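Local coordinates for tudor domain-containing protein 1 (Mus musculus, PDB 4B9W) that scaffolds piRNA biogenesis in the male germline, its Tudor domains binding Piwi proteins methylated on arginine and so helping to silence transposons, at residues A[48-56]-A[73-84]. Sequence-based numbering, arbitrary orientation.
Sequences LNQSLADYC and CAFFSGDGNWYR
Cys56 lies over one face of the Trp82 indole, its CB 3.6 Å from the centroid of the five-membered ring in a CH-pi contact, while Phe75 CB covers the opposite face. With SG anti to its carbonyl carbon (chi1 -83°), Cys56 also sets its sulfur obliquely above the ring and 3.6 Å from Cys73 CB. Cys73 SG in turn meets the Tyr55 ring at its edge, 3.9 Å from CE2; the Tyr55 hydroxyl is hydrogen-bonded to Ala116 O. An alanine in place of Trp82 would probably open a gap beside Cys56 and leave its CB and SG without their aromatic partner.

One and two turns before Cys56, Leu52 pushes CD1 against Arg84 CG at 3.6 Å, and Leu48 CD2 sits over one face of the Arg84 guanidinium, whose NH2 forms a salt bridge with Asp102 and whose NH1 donates to the carbonyls of Phe121 and Leu124. Asn49 brings ND2 to the edge of the Tyr83 ring, 3.6 Å from CE1, its amide plane almost perpendicular to the ring (89°). Tyr83 also packs on a modified side chain of the bound peptide, as does Asp79.

No direct hydrogen bond joins 48-56 to 73-84: one water links Asn49 OD1 to Arg84 N, another Asn49 O to Trp82 O. Between these two segments of the Tudor domain the grip is thus mainly apolar, made of sulfur, methyl and ring contacts, with two waters bridging backbone atoms of the strand to Asn49.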
ATOM      1  N   LEU A  48       1.985 -23.161  15.961  1.00 18.71           N
ATOM      2  CA  LEU A  48       0.749 -22.409  15.781  1.00 18.00           C
ATOM      3  C   LEU A  48       0.106 -22.741  14.441  1.00 17.73           C
ATOM      4  O   LEU A  48      -1.103 -22.959  14.360  1.00 17.44           O
ATOM      5  CB  LEU A  48       1.015 -20.903  15.884  1.00 18.42           C
ATOM      6  CG  LEU A  48      -0.157 -19.978  15.521  1.00 18.48           C
ATOM      7  CD1 LEU A  48      -1.353 -20.257  16.422  1.00 17.25           C
ATOM      8  CD2 LEU A  48       0.252 -18.519  15.582  1.00 17.01           C
ATOM      9  N   ASN A  49       0.922 -22.764  13.390  1.00 17.65           N
ATOM     10  CA  ASN A  49       0.459 -23.054  12.033  1.00 17.31           C
ATOM     11  C   ASN A  49      -0.107 -24.451  11.902  1.00 18.67           C
ATOM     12  O   ASN A  49      -1.112 -24.669  11.211  1.00 18.64           O
ATOM     13  CB  ASN A  49       1.598 -22.854  11.027  1.00 16.59           C
ATOM     14  CG  ASN A  49       1.929 -21.381  10.820  1.00 16.08           C
ATOM     15  OD1 ASN A  49       1.109 -20.505  11.120  1.00 14.50           O
ATOM     16  ND2 ASN A  49       3.141 -21.101  10.327  1.00 15.78           N
ATOM     17  N   GLN A  50       0.535 -25.403  12.568  1.00 20.05           N
ATOM     18  CA  GLN A  50      -0.011 -26.739  12.660  1.00 21.34           C
ATOM     19  C   GLN A  50      -1.382 -26.672  13.334  1.00 20.93           C
ATOM     20  O   GLN A  50      -2.352 -27.235  12.840  1.00 21.17           O
ATOM     21  CB  GLN A  50       0.949 -27.655  13.429  1.00 23.40           C
ATOM     22  CG  GLN A  50       0.388 -29.038  13.694  1.00 25.17           C
ATOM     23  CD  GLN A  50      -0.118 -29.687  12.438  1.00 26.15           C
ATOM     24  OE1 GLN A  50       0.670 -29.970  11.545  1.00 29.22           O
ATOM     25  NE2 GLN A  50      -1.443 -29.912  12.345  1.00 26.17           N
ATOM     26  N   SER A  51      -1.472 -25.955  14.443  1.00 21.49           N
ATOM     27  CA  SER A  51      -2.742 -25.840  15.149  1.00 22.04           C
ATOM     28  C   SER A  51      -3.810 -25.156  14.298  1.00 21.41           C
ATOM     29  O   SER A  51      -4.986 -25.479  14.422  1.00 21.93           O
ATOM     30  CB  SER A  51      -2.572 -25.105  16.478  1.00 22.40           C
ATOM     31  OG  SER A  51      -1.872 -25.915  17.406  1.00 24.22           O
ATOM     32  N   LEU A  52      -3.401 -24.222  13.437  1.00 20.55           N
ATOM     33  CA  LEU A  52      -4.336 -23.532  12.542  1.00 19.61           C
ATOM     34  C   LEU A  52      -4.818 -24.450  11.436  1.00 19.07           C
ATOM     35  O   LEU A  52      -5.946 -24.302  10.972  1.00 18.40           O
ATOM     36  CB  LEU A  52      -3.704 -22.279  11.893  1.00 19.71           C
ATOM     37  CG  LEU A  52      -3.392 -21.051  12.756  1.00 20.75           C
ATOM     38  CD1 LEU A  52      -3.077 -19.840  11.871  1.00 21.31           C
ATOM     39  CD2 LEU A  52      -4.517 -20.711  13.721  1.00 20.32           C
ATOM     40  N   ALA A  53      -3.950 -25.353  10.969  1.00 18.87           N
ATOM     41  CA  ALA A  53      -4.355 -26.331   9.952  1.00 19.31           C
ATOM     42  C   ALA A  53      -5.466 -27.231  10.490  1.00 18.62           C
ATOM     43  O   ALA A  53      -6.443 -27.501   9.809  1.00 19.02           O
ATOM     44  CB  ALA A  53      -3.174 -27.186   9.505  1.00 19.65           C
ATOM     45  N   ASP A  54      -5.301 -27.709  11.709  1.00 19.34           N
ATOM     46  CA  ASP A  54      -6.295 -28.602  12.327  1.00 20.10           C
ATOM     47  C   ASP A  54      -7.605 -27.857  12.539  1.00 18.95           C
ATOM     48  O   ASP A  54      -8.659 -28.322  12.141  1.00 17.93           O
ATOM     49  CB  ASP A  54      -5.754 -29.158  13.651  1.00 21.14           C
ATOM     50  CG  ASP A  54      -4.460 -29.941  13.475  1.00 22.49           C
ATOM     51  OD1 ASP A  54      -4.121 -30.318  12.341  1.00 24.59           O
ATOM     52  OD2 ASP A  54      -3.761 -30.177  14.473  1.00 25.54           O
ATOM     53  N   TYR A  55      -7.503 -26.671  13.133  1.00 19.62           N
ATOM     54  CA  TYR A  55      -8.658 -25.831  13.436  1.00 19.85           C
ATOM     55  C   TYR A  55      -9.394 -25.465  12.150  1.00 20.92           C
ATOM     56  O   TYR A  55     -10.622 -25.586  12.086  1.00 21.21           O
ATOM     57  CB  TYR A  55      -8.204 -24.570  14.201  1.00 19.89           C
ATOM     58  CG  TYR A  55      -9.183 -23.419  14.183  1.00 20.22           C
ATOM     59  CD1 TYR A  55     -10.335 -23.433  14.981  1.00 20.32           C
ATOM     60  CD2 TYR A  55      -8.959 -22.310  13.368  1.00 20.04           C
ATOM     61  CE1 TYR A  55     -11.241 -22.379  14.950  1.00 20.35           C
ATOM     62  CE2 TYR A  55      -9.842 -21.250  13.341  1.00 20.33           C
ATOM     63  CZ  TYR A  55     -10.981 -21.285  14.124  1.00 20.69           C
ATOM     64  OH  TYR A  55     -11.854 -20.225  14.080  1.00 21.16           O
ATOM     65  N   CYS A  56      -8.646 -25.037  11.125  1.00 20.44           N
ATOM     66  CA  CYS A  56      -9.255 -24.552   9.885  1.00 20.14           C
ATOM     67  C   CYS A  56      -9.811 -25.704   9.064  1.00 22.05           C
ATOM     68  O   CYS A  56     -10.771 -25.535   8.314  1.00 21.20           O
ATOM     69  CB  CYS A  56      -8.259 -23.740   9.030  1.00 18.86           C
ATOM     70  SG  CYS A  56      -8.095 -22.007   9.521  1.00 17.35           S
ATOM     71  N   CYS A  73      -7.993 -16.009  10.002  1.00 12.65           N
ATOM     72  CA  CYS A  73      -7.217 -17.057   9.375  1.00 12.40           C
ATOM     73  C   CYS A  73      -7.545 -16.952   7.909  1.00 12.45           C
ATOM     74  O   CYS A  73      -8.723 -16.872   7.546  1.00 12.04           O
ATOM     75  CB  CYS A  73      -7.658 -18.447   9.857  1.00 13.03           C
ATOM     76  SG  CYS A  73      -7.396 -18.787  11.617  1.00 13.06           S
ATOM     77  N   ALA A  74      -6.519 -16.964   7.058  1.00 12.77           N
ATOM     78  CA  ALA A  74      -6.708 -16.840   5.614  1.00 12.35           C
ATOM     79  C   ALA A  74      -5.946 -17.955   4.911  1.00 12.33           C
ATOM     80  O   ALA A  74      -4.837 -18.276   5.295  1.00 12.25           O
ATOM     81  CB  ALA A  74      -6.224 -15.471   5.125  1.00 11.83           C
ATOM     82  N   PHE A  75      -6.553 -18.537   3.885  1.00 12.50           N
ATOM     83  CA  PHE A  75      -5.934 -19.597   3.096  1.00 13.13           C
ATOM     84  C   PHE A  75      -4.937 -18.968   2.123  1.00 13.05           C
ATOM     85  O   PHE A  75      -5.278 -18.027   1.437  1.00 12.56           O
ATOM     86  CB  PHE A  75      -7.048 -20.344   2.341  1.00 13.49           C
ATOM     87  CG  PHE A  75      -6.570 -21.447   1.461  1.00 13.82           C
ATOM     88  CD1 PHE A  75      -6.230 -22.670   1.993  1.00 14.47           C
ATOM     89  CD2 PHE A  75      -6.492 -21.276   0.089  1.00 14.00           C
ATOM     90  CE1 PHE A  75      -5.783 -23.702   1.175  1.00 14.60           C
ATOM     91  CE2 PHE A  75      -6.054 -22.306  -0.735  1.00 14.12           C
ATOM     92  CZ  PHE A  75      -5.704 -23.515  -0.194  1.00 14.38           C
ATOM     93  N   PHE A  76      -3.705 -19.462   2.093  1.00 14.08           N
ATOM     94  CA  PHE A  76      -2.673 -18.964   1.168  1.00 15.14           C
ATOM     95  C   PHE A  76      -2.456 -19.977   0.035  1.00 16.41           C
ATOM     96  O   PHE A  76      -1.923 -21.082   0.244  1.00 15.91           O
ATOM     97  CB  PHE A  76      -1.357 -18.677   1.925  1.00 14.98           C
ATOM     98  CG  PHE A  76      -0.219 -18.254   1.036  1.00 14.35           C
ATOM     99  CD1 PHE A  76      -0.371 -17.195   0.145  1.00 14.23           C
ATOM    100  CD2 PHE A  76       1.001 -18.928   1.060  1.00 14.29           C
ATOM    101  CE1 PHE A  76       0.663 -16.804  -0.687  1.00 14.15           C
ATOM    102  CE2 PHE A  76       2.036 -18.543   0.224  1.00 14.13           C
ATOM    103  CZ  PHE A  76       1.867 -17.481  -0.656  1.00 14.17           C
ATOM    104  N   SER A  77      -2.894 -19.601  -1.164  1.00 17.70           N
ATOM    105  CA  SER A  77      -2.897 -20.509  -2.313  1.00 18.70           C
ATOM    106  C   SER A  77      -1.479 -20.870  -2.780  1.00 18.79           C
ATOM    107  O   SER A  77      -1.285 -21.918  -3.382  1.00 18.73           O
ATOM    108  CB  SER A  77      -3.665 -19.876  -3.469  1.00 19.09           C
ATOM    109  OG  SER A  77      -3.086 -18.616  -3.717  1.00 20.22           O
ATOM    110  N   GLY A  78      -0.511 -20.002  -2.498  1.00 18.17           N
ATOM    111  CA  GLY A  78       0.905 -20.305  -2.701  1.00 18.09           C
ATOM    112  C   GLY A  78       1.366 -21.665  -2.174  1.00 18.18           C
ATOM    113  O   GLY A  78       2.107 -22.358  -2.864  1.00 18.97           O
ATOM    114  N   ASP A  79       0.951 -22.060  -0.968  1.00 17.24           N
ATOM    115  CA  ASP A  79       1.274 -23.411  -0.471  1.00 17.03           C
ATOM    116  C   ASP A  79       0.069 -24.233   0.015  1.00 16.41           C
ATOM    117  O   ASP A  79       0.240 -25.353   0.467  1.00 15.35           O
ATOM    118  CB  ASP A  79       2.312 -23.328   0.651  1.00 17.94           C
ATOM    119  CG  ASP A  79       1.758 -22.689   1.925  1.00 18.27           C
ATOM    120  OD1 ASP A  79       0.606 -22.202   1.906  1.00 18.59           O
ATOM    121  OD2 ASP A  79       2.483 -22.671   2.944  1.00 17.67           O
ATOM    122  N   GLY A  80      -1.137 -23.678  -0.048  1.00 15.41           N
ATOM    123  CA  GLY A  80      -2.343 -24.435   0.299  1.00 15.48           C
ATOM    124  C   GLY A  80      -2.583 -24.660   1.781  1.00 15.09           C
ATOM    125  O   GLY A  80      -3.249 -25.615   2.169  1.00 15.92           O
ATOM    126  N   ASN A  81      -2.068 -23.766   2.613  1.00 14.82           N
ATOM    127  CA  ASN A  81      -2.267 -23.850   4.053  1.00 14.02           C
ATOM    128  C   ASN A  81      -2.917 -22.577   4.599  1.00 13.40           C
ATOM    129  O   ASN A  81      -2.884 -21.512   3.953  1.00 12.30           O
ATOM    130  CB  ASN A  81      -0.925 -24.070   4.732  1.00 14.66           C
ATOM    131  CG  ASN A  81      -0.257 -25.392   4.317  1.00 15.52           C
ATOM    132  OD1 ASN A  81      -0.912 -26.434   4.256  1.00 15.13           O
ATOM    133  ND2 ASN A  81       1.040 -25.347   4.039  1.00 15.32           N
ATOM    134  N   TRP A  82      -3.477 -22.671   5.799  1.00 12.33           N
ATOM    135  CA  TRP A  82      -4.037 -21.498   6.472  1.00 12.12           C
ATOM    136  C   TRP A  82      -3.007 -20.756   7.319  1.00 12.08           C
ATOM    137  O   TRP A  82      -2.132 -21.357   7.941  1.00 11.99           O
ATOM    138  CB  TRP A  82      -5.235 -21.918   7.284  1.00 12.30           C
ATOM    139  CG  TRP A  82      -6.347 -22.437   6.402  1.00 12.40           C
ATOM    140  CD1 TRP A  82      -6.419 -23.668   5.736  1.00 12.46           C
ATOM    141  CD2 TRP A  82      -7.586 -21.737   6.032  1.00 12.73           C
ATOM    142  NE1 TRP A  82      -7.574 -23.770   5.012  1.00 12.57           N
ATOM    143  CE2 TRP A  82      -8.323 -22.652   5.143  1.00 12.81           C
ATOM    144  CE3 TRP A  82      -8.121 -20.486   6.311  1.00 12.65           C
ATOM    145  CZ2 TRP A  82      -9.557 -22.318   4.608  1.00 12.74           C
ATOM    146  CZ3 TRP A  82      -9.371 -20.161   5.766  1.00 12.89           C
ATOM    147  CH2 TRP A  82     -10.073 -21.060   4.947  1.00 12.94           C
ATOM    148  N   TYR A  83      -3.066 -19.429   7.325  1.00 11.13           N
ATOM    149  CA  TYR A  83      -2.190 -18.665   8.198  1.00 10.91           C
ATOM    150  C   TYR A  83      -2.945 -17.509   8.839  1.00 10.54           C
ATOM    151  O   TYR A  83      -4.060 -17.186   8.444  1.00 10.16           O
ATOM    152  CB  TYR A  83      -0.999 -18.126   7.407  1.00 11.33           C
ATOM    153  CG  TYR A  83      -0.125 -19.210   6.818  1.00 11.64           C
ATOM    154  CD1 TYR A  83       0.868 -19.799   7.575  1.00 11.69           C
ATOM    155  CD2 TYR A  83      -0.314 -19.651   5.503  1.00 12.08           C
ATOM    156  CE1 TYR A  83       1.665 -20.799   7.061  1.00 12.26           C
ATOM    157  CE2 TYR A  83       0.489 -20.651   4.964  1.00 12.44           C
ATOM    158  CZ  TYR A  83       1.483 -21.213   5.750  1.00 12.43           C
ATOM    159  OH  TYR A  83       2.290 -22.208   5.252  1.00 12.93           O
ATOM    160  N   ARG A  84      -2.301 -16.882   9.817  1.00 10.52           N
ATOM    161  CA  ARG A  84      -2.835 -15.700  10.470  1.00 10.80           C
ATOM    162  C   ARG A  84      -2.784 -14.519   9.516  1.00 10.53           C
ATOM    163  O   ARG A  84      -1.855 -14.398   8.716  1.00 10.42           O
ATOM    164  CB  ARG A  84      -2.055 -15.389  11.734  1.00 11.14           C
ATOM    165  CG  ARG A  84      -2.099 -16.520  12.764  1.00 11.28           C
ATOM    166  CD  ARG A  84      -1.668 -16.048  14.123  1.00 11.56           C
ATOM    167  NE  ARG A  84      -0.237 -15.736  14.199  1.00 11.80           N
ATOM    168  CZ  ARG A  84       0.360 -15.267  15.288  1.00 11.89           C
ATOM    169  NH1 ARG A  84      -0.342 -15.044  16.391  1.00 11.83           N
ATOM    170  NH2 ARG A  84       1.664 -14.994  15.275  1.00 12.01           N
TER
HETATM  171  O   HOH W   1       0.471 -17.666  10.507  1.00  7.25           O
HETATM  172  O   HOH W   2      -1.632 -23.866   8.637  1.00 15.25           O